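Local coordinates for protein peptide methionine sulfoxide reductase msrA/msrB (PDB 3BQG) that reduces methionine sulfoxide in peptides and proteins back to methionine, its MsrA domain caught here in the sulfenic acid form, at residues P41-E44 / D45-R49; Y136-E140 / Y141-Y145. The protein carries 1 engineered substitution. All blocks are in the same frame, centred on the assembly; numbering follows the deposited sequence.

Contact 1: residues P41-E44 / D45-R49; sequences PSYE and DVSYR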
ATOM      1  N   PRO A  41      -0.074 -13.466  11.711  1.00 21.23           N
ATOM      2  CA  PRO A  41      -0.405 -12.603  12.848  1.00 20.29           C
ATOM      3  C   PRO A  41      -1.856 -12.123  12.815  1.00 21.63           C
ATOM      4  O   PRO A  41      -2.505 -12.127  11.763  1.00 20.71           O
ATOM      5  CB  PRO A  41       0.575 -11.445  12.688  1.00 19.23           C
ATOM      6  CG  PRO A  41       0.644 -11.306  11.195  1.00 19.74           C
ATOM      7  CD  PRO A  41       0.781 -12.754  10.743  1.00 19.51           C
ATOM      8  N   SER A  42      -2.358 -11.716  13.978  1.00 20.62           N
ATOM      9  CA  SER A  42      -3.710 -11.187  14.099  1.00 20.10           C
ATOM     10  C   SER A  42      -3.550  -9.669  14.181  1.00 20.61           C
ATOM     11  O   SER A  42      -2.431  -9.166  14.335  1.00 19.57           O
ATOM     12  CB  SER A  42      -4.373 -11.693  15.384  1.00 19.87           C
ATOM     13  OG  SER A  42      -3.680 -11.222  16.534  1.00 18.99           O
ATOM     14  N   TYR A  43      -4.654  -8.939  14.076  1.00 20.26           N
ATOM     15  CA  TYR A  43      -4.587  -7.489  14.166  1.00 20.73           C
ATOM     16  C   TYR A  43      -3.930  -7.107  15.495  1.00 20.77           C
ATOM     17  O   TYR A  43      -3.103  -6.192  15.557  1.00 19.57           O
ATOM     18  CB  TYR A  43      -5.991  -6.879  14.099  1.00 21.89           C
ATOM     19  CG  TYR A  43      -5.978  -5.369  14.154  1.00 22.58           C
ATOM     20  CD1 TYR A  43      -5.499  -4.613  13.079  1.00 22.84           C
ATOM     21  CD2 TYR A  43      -6.403  -4.695  15.297  1.00 21.89           C
ATOM     22  CE1 TYR A  43      -5.442  -3.225  13.145  1.00 23.33           C
ATOM     23  CE2 TYR A  43      -6.349  -3.312  15.374  1.00 25.24           C
ATOM     24  CZ  TYR A  43      -5.867  -2.581  14.298  1.00 23.66           C
ATOM     25  OH  TYR A  43      -5.785  -1.214  14.398  1.00 27.39           O
ATOM     26  N   GLU A  44      -4.300  -7.823  16.554  1.00 19.98           N
ATOM     27  CA  GLU A  44      -3.751  -7.563  17.882  1.00 20.92           C
ATOM     28  C   GLU A  44      -2.263  -7.899  17.970  1.00 20.32           C
ATOM     29  O   GLU A  44      -1.522  -7.245  18.703  1.00 19.36           O
ATOM     30  CB  GLU A  44      -4.521  -8.355  18.945  1.00 22.08           C
ATOM     31  CG  GLU A  44      -5.975  -7.942  19.130  1.00 25.16           C
ATOM     32  CD  GLU A  44      -6.821  -8.184  17.897  1.00 27.97           C
ATOM     33  OE1 GLU A  44      -6.640  -9.238  17.250  1.00 27.99           O
ATOM     34  OE2 GLU A  44      -7.674  -7.324  17.586  1.00 28.88           O
ATOM     35  N   ASP A  45      -1.826  -8.922  17.239  1.00 19.19           N
ATOM     36  CA  ASP A  45      -0.413  -9.303  17.251  1.00 20.02           C
ATOM     37  C   ASP A  45       0.441  -8.161  16.708  1.00 20.47           C
ATOM     38  O   ASP A  45       1.456  -7.781  17.301  1.00 20.71           O
ATOM     39  CB  ASP A  45      -0.163 -10.548  16.387  1.00 19.18           C
ATOM     40  CG  ASP A  45      -0.605 -11.832  17.061  1.00 21.86           C
ATOM     41  OD1 ASP A  45      -0.510 -11.920  18.306  1.00 21.95           O
ATOM     42  OD2 ASP A  45      -1.030 -12.765  16.346  1.00 19.43           O
ATOM     43  N   VAL A  46       0.018  -7.623  15.570  1.00 18.63           N
ATOM     44  CA  VAL A  46       0.727  -6.533  14.914  1.00 18.35           C
ATOM     45  C   VAL A  46       0.675  -5.226  15.705  1.00 20.70           C
ATOM     46  O   VAL A  46       1.706  -4.597  15.954  1.00 20.54           O
ATOM     47  CB  VAL A  46       0.137  -6.266  13.505  1.00 17.42           C
ATOM     48  CG1 VAL A  46       0.933  -5.167  12.796  1.00 14.80           C
ATOM     49  CG2 VAL A  46       0.145  -7.554  12.686  1.00 15.11           C
ATOM     50  N   SER A  47      -0.531  -4.830  16.097  1.00 19.70           N
ATOM     51  CA  SER A  47      -0.742  -3.581  16.822  1.00 20.33           C
ATOM     52  C   SER A  47      -0.220  -3.542  18.249  1.00 20.58           C
ATOM     53  O   SER A  47       0.240  -2.499  18.717  1.00 19.73           O
ATOM     54  CB  SER A  47      -2.240  -3.242  16.855  1.00 19.38           C
ATOM     55  OG  SER A  47      -2.817  -3.268  15.562  1.00 20.86           O
ATOM     56  N   TYR A  48      -0.277  -4.675  18.942  1.00 20.43           N
ATOM     57  CA  TYR A  48       0.132  -4.701  20.336  1.00 21.50           C
ATOM     58  C   TYR A  48       1.238  -5.664  20.736  1.00 22.40           C
ATOM     59  O   TYR A  48       1.813  -5.516  21.815  1.00 23.43           O
ATOM     60  CB  TYR A  48      -1.107  -4.952  21.206  1.00 21.45           C
ATOM     61  CG  TYR A  48      -2.238  -3.991  20.904  1.00 21.80           C
ATOM     62  CD1 TYR A  48      -2.085  -2.619  21.112  1.00 24.38           C
ATOM     63  CD2 TYR A  48      -3.443  -4.444  20.369  1.00 23.08           C
ATOM     64  CE1 TYR A  48      -3.105  -1.719  20.789  1.00 24.48           C
ATOM     65  CE2 TYR A  48      -4.470  -3.552  20.040  1.00 23.63           C
ATOM     66  CZ  TYR A  48      -4.289  -2.193  20.253  1.00 25.70           C
ATOM     67  OH  TYR A  48      -5.286  -1.302  19.927  1.00 28.60           O
ATOM     68  N   ARG A  49       1.551  -6.644  19.893  1.00 21.90           N
ATOM     69  CA  ARG A  49       2.598  -7.594  20.250  1.00 22.34           C
ATOM     70  C   ARG A  49       3.874  -7.494  19.424  1.00 22.59           C
ATOM     71  O   ARG A  49       4.617  -8.464  19.286  1.00 21.51           O
ATOM     72  CB  ARG A  49       2.034  -9.014  20.223  1.00 24.47           C
ATOM     73  CG  ARG A  49       0.950  -9.215  21.272  1.00 23.45           C
ATOM     74  CD  ARG A  49       0.244 -10.546  21.138  1.00 23.82           C
ATOM     75  NE  ARG A  49      -0.858 -10.647  22.092  1.00 22.96           N
ATOM     76  CZ  ARG A  49      -2.100 -10.993  21.765  1.00 24.39           C
ATOM     77  NH1 ARG A  49      -3.047 -11.060  22.697  1.00 22.92           N
ATOM     78  NH2 ARG A  49      -2.399 -11.270  20.503  1.00 25.17           N
TER
HETATM   79  O   HOH W   1      -4.582 -12.444  18.759  1.00 28.99           O
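With chi1 at 63°, Ser42 holds OG between its own backbone N and carbonyl carbon, where it meets the amide of Asp45; Asp45 in turn swings CG away from its carbonyl carbon (chi1 -77°), which carries the carboxylate back to the amide of Ser42. The exchange is reciprocal. Asp45 N donates to Ser42 OG at 3.0 Å, and Ser42 N donates to Asp45 OD2 at 2.9 Å, reaching that oxygen on its anti side and somewhat out of the carboxylate plane.

The other carboxylate oxygen is used one turn further on. Extended from CG to NE, the Arg49 side chain brings its guanidinium alongside Asp45, and NH2 forms a salt bridge with Asp45 OD1 at 3.0 Å. OD1 lies close to the guanidinium plane, whereas NH2 stands well above the carboxylate plane. A water accepts from the same NH2 and hydrogen-bonds to Ser42 OG, tying the arginine to the capping serine. Pairing with Arg49 would be expected to stabilise the negative charge of Asp45.

On another side of the turn, Ser47 OG sits over the centre of one face of the Tyr43 ring, 3.3 Å above its plane. It donates to Tyr43 O at 2.9 Å from above the carbonyl plane, while Ser47 N supplies a second bond to the same oxygen, nearly straight at the hydrogen (168°). Gln94 also bonds to Ser47 OG. On the side turned to the sheet, Pro41 CB touches Val46 CG2 at 3.9 Å, and both side chains pack on Tyr33 of strand 26-34. The reciprocal Ser42 and Asp45 bonds define a capping box, here opening the short helix 43-48 that connects strands 26-34 and 54-62 along the chain.

Contact 2: residues Y136-E140 / Y141-Y145; sequences YDAEE and YHQDY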
ATOM      1  N   TYR A 136      -0.011 -11.836   5.024  1.00 19.18           N
ATOM      2  CA  TYR A 136      -1.136 -12.553   5.617  1.00 20.59           C
ATOM      3  C   TYR A 136      -2.365 -11.645   5.606  1.00 21.31           C
ATOM      4  O   TYR A 136      -2.305 -10.510   6.084  1.00 19.93           O
ATOM      5  CB  TYR A 136      -0.781 -12.949   7.051  1.00 23.09           C
ATOM      6  CG  TYR A 136       0.500 -13.752   7.135  1.00 27.51           C
ATOM      7  CD1 TYR A 136       0.515 -15.115   6.830  1.00 29.79           C
ATOM      8  CD2 TYR A 136       1.712 -13.136   7.455  1.00 29.90           C
ATOM      9  CE1 TYR A 136       1.705 -15.842   6.837  1.00 32.21           C
ATOM     10  CE2 TYR A 136       2.908 -13.857   7.466  1.00 31.19           C
ATOM     11  CZ  TYR A 136       2.896 -15.206   7.155  1.00 31.62           C
ATOM     12  OH  TYR A 136       4.076 -15.920   7.158  1.00 36.84           O
ATOM     13  N   ASP A 137      -3.468 -12.146   5.050  1.00 21.90           N
ATOM     14  CA  ASP A 137      -4.726 -11.388   4.970  1.00 22.58           C
ATOM     15  C   ASP A 137      -5.218 -10.936   6.342  1.00 20.72           C
ATOM     16  O   ASP A 137      -5.121 -11.680   7.316  1.00 20.87           O
ATOM     17  CB  ASP A 137      -5.841 -12.246   4.361  1.00 24.20           C
ATOM     18  CG  ASP A 137      -5.584 -12.622   2.920  1.00 25.25           C
ATOM     19  OD1 ASP A 137      -4.484 -12.345   2.402  1.00 26.64           O
ATOM     20  OD2 ASP A 137      -6.500 -13.208   2.309  1.00 26.98           O
ATOM     21  N   ALA A 138      -5.764  -9.724   6.408  1.00 18.60           N
ATOM     22  CA  ALA A 138      -6.306  -9.203   7.657  1.00 18.37           C
ATOM     23  C   ALA A 138      -7.665  -9.868   7.860  1.00 19.70           C
ATOM     24  O   ALA A 138      -8.223 -10.444   6.922  1.00 16.95           O
ATOM     25  CB  ALA A 138      -6.476  -7.698   7.570  1.00 18.18           C
ATOM     26  N   GLU A 139      -8.184  -9.801   9.082  1.00 20.28           N
ATOM     27  CA  GLU A 139      -9.484 -10.392   9.399  1.00 22.62           C
ATOM     28  C   GLU A 139     -10.577  -9.828   8.493  1.00 24.45           C
ATOM     29  O   GLU A 139     -10.444  -8.730   7.945  1.00 22.88           O
ATOM     30  CB  GLU A 139      -9.831 -10.143  10.870  1.00 22.77           C
ATOM     31  CG  GLU A 139      -8.877 -10.825  11.842  1.00 23.42           C
ATOM     32  CD  GLU A 139      -7.637  -9.996  12.151  1.00 25.08           C
ATOM     33  OE1 GLU A 139      -7.178  -9.225  11.274  1.00 23.61           O
ATOM     34  OE2 GLU A 139      -7.111 -10.133  13.276  1.00 23.27           O
ATOM     35  N   GLU A 140     -11.653 -10.590   8.332  1.00 26.59           N
ATOM     36  CA  GLU A 140     -12.761 -10.188   7.475  1.00 26.85           C
ATOM     37  C   GLU A 140     -13.350  -8.815   7.792  1.00 26.25           C
ATOM     38  O   GLU A 140     -13.698  -8.064   6.880  1.00 26.46           O
ATOM     39  CB  GLU A 140     -13.854 -11.268   7.509  1.00 30.57           C
ATOM     40  CG  GLU A 140     -15.198 -10.866   6.905  1.00 34.43           C
ATOM     41  CD  GLU A 140     -16.133 -10.230   7.927  1.00 37.77           C
ATOM     42  OE1 GLU A 140     -16.328 -10.835   9.010  1.00 37.54           O
ATOM     43  OE2 GLU A 140     -16.674  -9.134   7.647  1.00 38.16           O
ATOM     44  N   TYR A 141     -13.456  -8.464   9.066  1.00 25.77           N
ATOM     45  CA  TYR A 141     -14.021  -7.164   9.394  1.00 26.52           C
ATOM     46  C   TYR A 141     -13.171  -6.011   8.868  1.00 25.36           C
ATOM     47  O   TYR A 141     -13.648  -4.883   8.769  1.00 24.52           O
ATOM     48  CB  TYR A 141     -14.246  -7.014  10.907  1.00 29.15           C
ATOM     49  CG  TYR A 141     -13.007  -6.996  11.772  1.00 32.05           C
ATOM     50  CD1 TYR A 141     -12.418  -8.182  12.212  1.00 33.04           C
ATOM     51  CD2 TYR A 141     -12.454  -5.787  12.200  1.00 32.87           C
ATOM     52  CE1 TYR A 141     -11.311  -8.167  13.069  1.00 35.21           C
ATOM     53  CE2 TYR A 141     -11.349  -5.760  13.053  1.00 34.62           C
ATOM     54  CZ  TYR A 141     -10.787  -6.950  13.486  1.00 34.84           C
ATOM     55  OH  TYR A 141      -9.715  -6.924  14.349  1.00 35.73           O
ATOM     56  N   HIS A 142     -11.918  -6.295   8.518  1.00 23.40           N
ATOM     57  CA  HIS A 142     -11.027  -5.269   7.979  1.00 21.44           C
ATOM     58  C   HIS A 142     -11.158  -5.104   6.463  1.00 22.06           C
ATOM     59  O   HIS A 142     -10.906  -4.021   5.932  1.00 22.31           O
ATOM     60  CB  HIS A 142      -9.569  -5.591   8.321  1.00 23.34           C
ATOM     61  CG  HIS A 142      -9.182  -5.233   9.721  1.00 22.20           C
ATOM     62  ND1 HIS A 142      -9.280  -3.951  10.216  1.00 24.95           N
ATOM     63  CD2 HIS A 142      -8.676  -5.986  10.726  1.00 23.97           C
ATOM     64  CE1 HIS A 142      -8.853  -3.929  11.465  1.00 25.43           C
ATOM     65  NE2 HIS A 142      -8.480  -5.152  11.799  1.00 25.31           N
ATOM     66  N   GLN A 143     -11.537  -6.171   5.761  1.00 20.56           N
ATOM     67  CA  GLN A 143     -11.686  -6.104   4.305  1.00 20.99           C
ATOM     68  C   GLN A 143     -12.893  -5.232   3.942  1.00 23.14           C
ATOM     69  O   GLN A 143     -13.960  -5.368   4.545  1.00 21.48           O
ATOM     70  CB  GLN A 143     -11.884  -7.506   3.720  1.00 21.89           C
ATOM     71  CG  GLN A 143     -10.823  -8.528   4.114  1.00 21.22           C
ATOM     72  CD  GLN A 143      -9.416  -8.099   3.726  1.00 22.36           C
ATOM     73  OE1 GLN A 143      -9.230  -7.330   2.786  1.00 22.43           O
ATOM     74  NE2 GLN A 143      -8.419  -8.612   4.442  1.00 23.46           N
ATOM     75  N   ASP A 144     -12.726  -4.353   2.953  1.00 22.62           N
ATOM     76  CA  ASP A 144     -13.799  -3.450   2.527  1.00 25.50           C
ATOM     77  C   ASP A 144     -14.330  -2.675   3.725  1.00 25.61           C
ATOM     78  O   ASP A 144     -15.520  -2.370   3.800  1.00 26.30           O
ATOM     79  CB  ASP A 144     -14.960  -4.230   1.899  1.00 27.15           C
ATOM     80  CG  ASP A 144     -14.536  -5.045   0.699  1.00 27.63           C
ATOM     81  OD1 ASP A 144     -13.841  -4.498  -0.180  1.00 26.28           O
ATOM     82  OD2 ASP A 144     -14.913  -6.234   0.631  1.00 30.45           O
ATOM     83  N   TYR A 145     -13.440  -2.356   4.656  1.00 25.06           N
ATOM     84  CA  TYR A 145     -13.816  -1.648   5.872  1.00 25.70           C
ATOM     85  C   TYR A 145     -14.646  -0.388   5.677  1.00 25.85           C
ATOM     86  O   TYR A 145     -15.704  -0.247   6.289  1.00 27.11           O
ATOM     87  CB  TYR A 145     -12.570  -1.287   6.679  1.00 26.67           C
ATOM     88  CG  TYR A 145     -12.886  -0.707   8.036  1.00 27.62           C
ATOM     89  CD1 TYR A 145     -13.175  -1.539   9.116  1.00 30.56           C
ATOM     90  CD2 TYR A 145     -12.916   0.670   8.238  1.00 28.34           C
ATOM     91  CE1 TYR A 145     -13.482  -1.015  10.365  1.00 31.55           C
ATOM     92  CE2 TYR A 145     -13.225   1.207   9.481  1.00 30.78           C
ATOM     93  CZ  TYR A 145     -13.505   0.360  10.543  1.00 32.48           C
ATOM     94  OH  TYR A 145     -13.802   0.881  11.781  1.00 31.80           O
TER
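This is a local turn contact in the segment leaving edge strand 135-137 and leading toward helix 145-148, held by backbone bonds and one side-chain amide. His142 N donates to Glu139 O at 2.9 Å from above the carbonyl plane, and a weak bond from Gln143 N to Glu140 O follows. Bent at chi2 (-58°), the Gln143 chain returns its amide to the strand end, where NE2 donates to Ala138 O at 3.1 Å. The acceptor lies in the amide plane, but the donor stands 48° out of the carbonyl plane; NE2 also bonds to Ser31 O on the neighbouring strand.

Glu139 runs alongside both aromatic residues. Its CB lies 3.3 Å from Tyr141 CE1, and its OE1 meets the edge of the His142 ring, 3.6 Å from CD2 and in the ring plane. Ala138 CB packs against His142 CB at 3.8 Å.

The stronger polar ties lead outward: Tyr33 OH hydrogen-bonds to Glu139 OE1, and Trp14 NE1 to His142 ND1. The indole N-H of Trp14 is a donor, consistent with His142 ND1 acting as the acceptor.

How the contacts relate
Both contacts are local and partly buried, and both pack against strand 26-34: contact 1 spans the short helix that follows it in the chain, contact 2 the turn leaving strand 135-137 beside it. Contact 2 lies nearer the chain centre (about 14 Å against about 18 Å, centre to centre), with His142 buried. Contact 1 rests on reciprocal capping and a salt bridge toward the surface, contact 2 on backbone turn bonds and a glutamine amide. They meet directly. Glu139 OE2 probably accepts from Tyr43 N at 2.8 Å, so contact 2 supplies an acceptor to the first turn of the helix in contact 1. Tyr43 CD1 packs 3.3 Å from His142 NE2.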